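Local coordinates for ferric-siderophore receptor protein (Streptomyces coelicolor, PDB 2X4L) that probably binds ferric siderophores outside the cell membrane and delivers them to a transporter for iron uptake, at residues 160-163 against 164-168; 52-55 against 56-60; 148-152 against 153-157. All coordinates share one frame; numbering follows the deposited sequence.

Interactions 1 and 3 lie at opposite ends of helix 153-165, their centres about 17 Å apart, while interaction 2 runs along the buried helix 52-60. Seven of the eight touching residues in interaction 2 are buried, and nearly all are apolar, so its chemistry is mainly backbone bonding and packing. The other two are only partly buried and more polar: interaction 1 closes the helix with a serine hydroxyl and a glycine turn, whereas interaction 3 opens it from a loop where an arginine crosses a glutamine. Interactions 1 and 2 touch directly, A163 CB lying 3.9 Å from L58 CD2; interactions 2 and 3 do not meet.

Interaction 1. Residues 160-163 against 164-168; sequences WELA and ESLGA
S165 folds its hydroxyl back onto the carbonyl of L162, three residues earlier in the helix, and OG donates to L162 O at 2.7 Å. The donor sits in the carbonyl plane, on a lone pair, with a C=O...OG angle of 128°. A chi1 of 80° makes this possible, because it sets OG between the backbone N and the carbonyl carbon of S165, facing the preceding turn. The same L162 O accepts the helical bond from L166 N at 3.1 Å, nearly along the C=O axis, and is therefore gripped by two donors. Beside them the leucine ends meet, L162 CD1 lying 4.0 Å from L166 CD1 as the two side chains cross at a slant.

The next carbonyl, A163 O, receives A168 N at 3.1 Å, while within 164-168 the G167 amide bonds E164 O at 3.0 Å. With the positive phi of G167, this pair of bonds forms a Schellman motif. The turn also brings the methyls of A163 and A168 to 4.2 Å, CB to CB. One turn back, the E164 carboxylate approaches the W160 indole at a slant, OE1 standing 4.2 Å from NE1 with the planes 67° apart: proximity without a hydrogen bond.

In the second shell, W29 NE1 also bonds S165 OG, holding the hydroxyl from outside, and L162 and L166 pack on W29 and on I115 of strand 113-118. E161 is paired through OE1 with R158.

The carbonyls of L162, A163 and E164 thus each have a donor where helix 153-165 ends. At the backbone angles of G167 a CB would collide with the carbonyl oxygen of L166, which explains why glycine suits the reversal.

Interaction 2. Residues 52-55 against 56-60; sequences TGVA and AALFD
T52, G53, V54 and A55 each offer a carbonyl oxygen to the amide four residues on, and the N-to-O distances, from 2.9 Å for A56 N to T52 O up to 3.2 Å for A57 N to G53 O, are those of a regular alpha helix. The L58 N bond to V54 O is close to straight, with an N-H...O angle of 172°, whereas A57 N stands above the plane of the G53 carbonyl.

Among the side chains, V54 and L58 lie side by side and point the same way, V54 CG1 reaching L58 CD1 at 4.1 Å. In V54 that branch is anti to the backbone N (chi1 171°); in L58 the chain leaves beside its own N, and CG rests 3.5 Å from V54 O. The methyl of A56 sits against the preceding turn, CB 3.6 Å from T52 O. The side chain of F59 touches through its root, CB lying 3.4 Å from A55 O, and its ring leads away.

V54 and L58 both pack on I115 of strand 113-118, and V54 also meets M159 of helix 153-165. T52 OG1 bonds T72 OG1, and further along the D60 carboxylate forms a salt bridge with K306.

Helix 52-60 links strands 48-51 and 67-69 in a beta-alpha-beta unit. The short alanine side chains probably let neighbours come close: A55 meets V68 of strand 67-69, A56 and A57 meet I301, while the carbonyls of T52 to A55 are satisfied by amides one turn on.

Interaction 3. Residues 148-152 against 153-157; sequences FDRQL and TQPLQ
R150 lies across Q154, the two side chains at about a right angle, and the contact can be traced outward along the arginine. CB is 3.4 Å from Q154 OE1, and CG remains 4.0 Å from that oxygen. CD then passes the aliphatic part of the glutamine, 3.6 Å from Q154 CG. A bend at chi3 (58°) turns the tip back toward the start of the same loop, where NE donates to F148 O at 3.0 Å; this oxygen lies in the guanidinium plane, although NE stands above the carbonyl plane. NH1 comes 3.5 Å from Q154 NE2; both are donors, so they are neighbours rather than a bonded pair, and the guanidinium and amide planes are 48° apart. Replacing R150 with an alanine would probably deprive F148 O of its NE donor and leave the flank of Q154 without its cover.

Next to this pair the chain enters the helix. Q154 N bonds Q151 O at 2.9 Å, and P155, which has no amide hydrogen, brings its CD against the same oxygen. The first four-residue bond within this region runs from L156 N to L152 O at 3.2 Å, and there the leucines pack, L152 CG lying 3.8 Å from L156 CD1.

The loop 148-152 leads from strand 142-146, at one edge of the parallel sheet, into helix 153-165. L152 and L156 face C307 of helix 304-320, T153 and L156 touch F182 of helix 173-195, and R150 and Q151 rest on helix 220-227 through V220 and Y224.

Interaction 1. Residues 160-163 against 164-168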
# COMPACT_ATOMS: atom_id res chain seq x y z
N TRP A 160 8.50 4.52 10.52
CA TRP A 160 9.83 4.41 11.08
C TRP A 160 9.88 4.87 12.53
O TRP A 160 10.44 4.17 13.40
CB TRP A 160 10.74 5.22 10.19
CG TRP A 160 12.09 5.53 10.66
CD1 TRP A 160 12.43 6.26 11.75
CD2 TRP A 160 13.29 5.25 9.96
NE1 TRP A 160 13.77 6.34 11.87
CE2 TRP A 160 14.34 5.77 10.75
CE3 TRP A 160 13.59 4.55 8.79
CZ2 TRP A 160 15.69 5.64 10.40
CZ3 TRP A 160 14.93 4.45 8.41
CH2 TRP A 160 15.97 4.99 9.23
N GLU A 161 9.29 6.03 12.81
CA GLU A 161 9.24 6.51 14.21
C GLU A 161 8.52 5.48 15.10
O GLU A 161 8.96 5.26 16.26
CB GLU A 161 8.54 7.88 14.27
CG GLU A 161 9.36 8.92 13.52
CD GLU A 161 8.63 10.23 13.13
OE1 GLU A 161 7.43 10.41 13.45
OE2 GLU A 161 9.34 11.14 12.54
N LEU A 162 7.40 4.92 14.61
CA LEU A 162 6.65 3.96 15.41
C LEU A 162 7.50 2.73 15.66
O LEU A 162 7.64 2.28 16.81
CB LEU A 162 5.38 3.60 14.62
CG LEU A 162 4.51 2.48 15.24
CD1 LEU A 162 4.10 2.87 16.66
CD2 LEU A 162 3.26 2.28 14.40
N ALA A 163 8.14 2.21 14.63
CA ALA A 163 8.95 1.03 14.83
C ALA A 163 10.10 1.22 15.85
O ALA A 163 10.31 0.38 16.72
CB ALA A 163 9.51 0.60 13.46
N GLU A 164 10.80 2.36 15.77
CA GLU A 164 11.85 2.70 16.76
C GLU A 164 11.28 2.77 18.18
O GLU A 164 11.90 2.22 19.14
CB GLU A 164 12.69 3.94 16.37
CG GLU A 164 14.00 4.02 17.24
CD GLU A 164 14.85 5.28 16.99
OE1 GLU A 164 14.78 5.75 15.86
OE2 GLU A 164 15.56 5.85 17.90
N SER A 165 10.08 3.34 18.33
CA SER A 165 9.48 3.42 19.69
C SER A 165 9.18 2.03 20.24
O SER A 165 9.21 1.81 21.44
CB SER A 165 8.18 4.19 19.60
OG SER A 165 7.05 3.45 19.13
N LEU A 166 8.89 1.10 19.35
CA LEU A 166 8.60 -0.27 19.75
C LEU A 166 9.85 -1.18 19.94
O LEU A 166 9.71 -2.39 20.26
CB LEU A 166 7.62 -0.92 18.70
CG LEU A 166 6.28 -0.21 18.64
CD1 LEU A 166 5.54 -0.75 17.43
CD2 LEU A 166 5.50 -0.52 19.88
N GLY A 167 11.04 -0.64 19.73
CA GLY A 167 12.23 -1.44 20.00
C GLY A 167 13.11 -1.77 18.83
O GLY A 167 14.10 -2.52 18.97
N ALA A 168 12.81 -1.18 17.67
CA ALA A 168 13.68 -1.40 16.50
C ALA A 168 15.05 -0.68 16.66
O ALA A 168 15.21 0.17 17.51
CB ALA A 168 12.98 -0.93 15.27

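Interaction 2. Residues 52-55 against 56-60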
# COMPACT_ATOMS: atom_id res chain seq x y z
N THR A 52 -2.22 -6.67 8.16
CA THR A 52 -1.11 -7.44 7.61
C THR A 52 -0.02 -6.52 7.03
O THR A 52 1.16 -6.76 7.24
CB THR A 52 -1.63 -8.38 6.57
OG1 THR A 52 -2.54 -9.23 7.28
CG2 THR A 52 -0.46 -9.23 6.00
N GLY A 53 -0.40 -5.50 6.23
CA GLY A 53 0.62 -4.65 5.57
C GLY A 53 1.44 -3.86 6.58
O GLY A 53 2.61 -3.53 6.28
N VAL A 54 0.84 -3.49 7.70
CA VAL A 54 1.57 -2.80 8.77
C VAL A 54 2.50 -3.77 9.50
O VAL A 54 3.71 -3.52 9.73
CB VAL A 54 0.59 -2.13 9.76
CG1 VAL A 54 1.36 -1.60 11.01
CG2 VAL A 54 -0.11 -0.99 9.03
N ALA A 55 2.01 -5.01 9.76
CA ALA A 55 2.94 -6.05 10.34
C ALA A 55 4.12 -6.28 9.39
O ALA A 55 5.26 -6.47 9.87
CB ALA A 55 2.17 -7.36 10.51
N ALA A 56 3.88 -6.27 8.07
CA ALA A 56 4.95 -6.54 7.10
C ALA A 56 6.02 -5.44 7.25
O ALA A 56 7.27 -5.70 7.22
CB ALA A 56 4.37 -6.61 5.69
N ALA A 57 5.54 -4.19 7.41
CA ALA A 57 6.52 -3.05 7.58
C ALA A 57 7.31 -3.18 8.87
O ALA A 57 8.56 -3.07 8.86
CB ALA A 57 5.77 -1.71 7.57
N LEU A 58 6.59 -3.44 9.95
CA LEU A 58 7.27 -3.56 11.25
C LEU A 58 8.27 -4.71 11.22
O LEU A 58 9.38 -4.56 11.80
CB LEU A 58 6.25 -3.86 12.36
CG LEU A 58 5.39 -2.65 12.62
CD1 LEU A 58 4.25 -2.91 13.60
CD2 LEU A 58 6.22 -1.50 13.20
N PHE A 59 7.96 -5.83 10.54
CA PHE A 59 8.89 -6.95 10.41
C PHE A 59 10.25 -6.49 9.82
O PHE A 59 11.34 -6.98 10.28
CB PHE A 59 8.28 -8.01 9.50
CG PHE A 59 9.15 -9.23 9.36
CD1 PHE A 59 9.07 -10.28 10.30
CD2 PHE A 59 10.07 -9.33 8.32
CE1 PHE A 59 9.89 -11.36 10.18
CE2 PHE A 59 10.94 -10.46 8.21
CZ PHE A 59 10.81 -11.48 9.16
N ASP A 60 10.22 -5.61 8.81
CA ASP A 60 11.48 -5.17 8.20
C ASP A 60 12.35 -4.30 9.14
O ASP A 60 13.55 -4.04 8.84
CB ASP A 60 11.13 -4.37 6.95
CG ASP A 60 10.74 -5.23 5.81
OD1 ASP A 60 10.81 -6.47 5.87
OD2 ASP A 60 10.33 -4.68 4.78

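Interaction 3. Residues 148-152 against 153-157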
# COMPACT_ATOMS: atom_id res chain seq x y z
N PHE A 148 -3.59 8.88 3.57
CA PHE A 148 -4.60 9.71 2.85
C PHE A 148 -3.98 11.05 2.43
O PHE A 148 -3.56 11.80 3.31
CB PHE A 148 -5.83 9.98 3.76
CG PHE A 148 -6.91 10.80 3.08
CD1 PHE A 148 -7.47 10.50 1.81
CD2 PHE A 148 -7.40 11.91 3.75
CE1 PHE A 148 -8.46 11.31 1.27
CE2 PHE A 148 -8.35 12.72 3.20
CZ PHE A 148 -8.88 12.45 1.96
N ASP A 149 -3.99 11.37 1.13
CA ASP A 149 -3.87 12.81 0.75
C ASP A 149 -2.54 13.36 1.23
O ASP A 149 -2.43 14.46 1.85
CB ASP A 149 -5.07 13.63 1.28
CG ASP A 149 -5.28 14.92 0.51
OD1 ASP A 149 -4.71 15.16 -0.56
OD2 ASP A 149 -6.06 15.78 1.06
N ARG A 150 -1.48 12.61 0.95
CA ARG A 150 -0.12 13.02 1.28
C ARG A 150 0.87 12.17 0.46
O ARG A 150 0.45 11.17 -0.13
CB ARG A 150 0.19 12.86 2.76
CG ARG A 150 0.10 11.38 3.22
CD ARG A 150 -0.05 11.21 4.77
NE ARG A 150 -1.22 11.90 5.25
CZ ARG A 150 -1.33 12.31 6.53
NH1 ARG A 150 -0.35 12.10 7.40
NH2 ARG A 150 -2.44 12.96 6.92
N GLN A 151 2.17 12.52 0.44
CA GLN A 151 3.12 11.73 -0.25
C GLN A 151 3.68 10.66 0.62
O GLN A 151 3.76 10.80 1.83
CB GLN A 151 4.28 12.62 -0.72
CG GLN A 151 3.81 13.60 -1.82
CD GLN A 151 4.90 14.52 -2.25
OE1 GLN A 151 6.08 14.17 -2.28
NE2 GLN A 151 4.49 15.72 -2.71
N LEU A 152 4.07 9.59 -0.04
CA LEU A 152 4.58 8.37 0.58
C LEU A 152 5.66 8.58 1.65
O LEU A 152 5.76 7.86 2.55
CB LEU A 152 5.11 7.46 -0.51
CG LEU A 152 5.63 6.08 -0.20
CD1 LEU A 152 4.55 5.19 0.47
CD2 LEU A 152 6.32 5.38 -1.35
N THR A 153 6.50 9.58 1.46
CA THR A 153 7.59 9.80 2.38
C THR A 153 7.06 10.11 3.80
O THR A 153 7.71 9.82 4.73
CB THR A 153 8.49 10.96 1.87
OG1 THR A 153 7.64 11.97 1.43
CG2 THR A 153 9.36 10.48 0.71
N GLN A 154 5.86 10.67 3.86
CA GLN A 154 5.20 10.97 5.12
C GLN A 154 5.01 9.72 5.96
O GLN A 154 5.71 9.52 6.95
CB GLN A 154 3.84 11.65 4.87
CG GLN A 154 3.13 12.09 6.14
CD GLN A 154 2.67 13.54 6.07
OE1 GLN A 154 2.47 14.08 4.98
NE2 GLN A 154 2.49 14.16 7.23
N PRO A 155 4.06 8.87 5.58
CA PRO A 155 3.83 7.64 6.34
C PRO A 155 5.06 6.77 6.47
O PRO A 155 5.12 6.03 7.41
CB PRO A 155 2.70 6.96 5.56
CG PRO A 155 2.78 7.54 4.16
CD PRO A 155 3.13 8.98 4.44
N LEU A 156 6.01 6.85 5.53
CA LEU A 156 7.28 6.08 5.75
C LEU A 156 8.03 6.58 6.97
O LEU A 156 8.51 5.80 7.80
CB LEU A 156 8.19 6.15 4.53
CG LEU A 156 7.73 5.23 3.39
CD1 LEU A 156 8.60 5.48 2.12
CD2 LEU A 156 7.96 3.80 3.79
N GLN A 157 8.15 7.88 7.08
CA GLN A 157 8.89 8.32 8.25
C GLN A 157 8.05 8.12 9.52
O GLN A 157 8.66 7.77 10.55
CB GLN A 157 9.38 9.67 8.04
CG GLN A 157 8.40 10.73 7.92
CD GLN A 157 9.09 12.04 8.25
OE1 GLN A 157 9.35 12.86 7.35
NE2 GLN A 157 9.45 12.21 9.52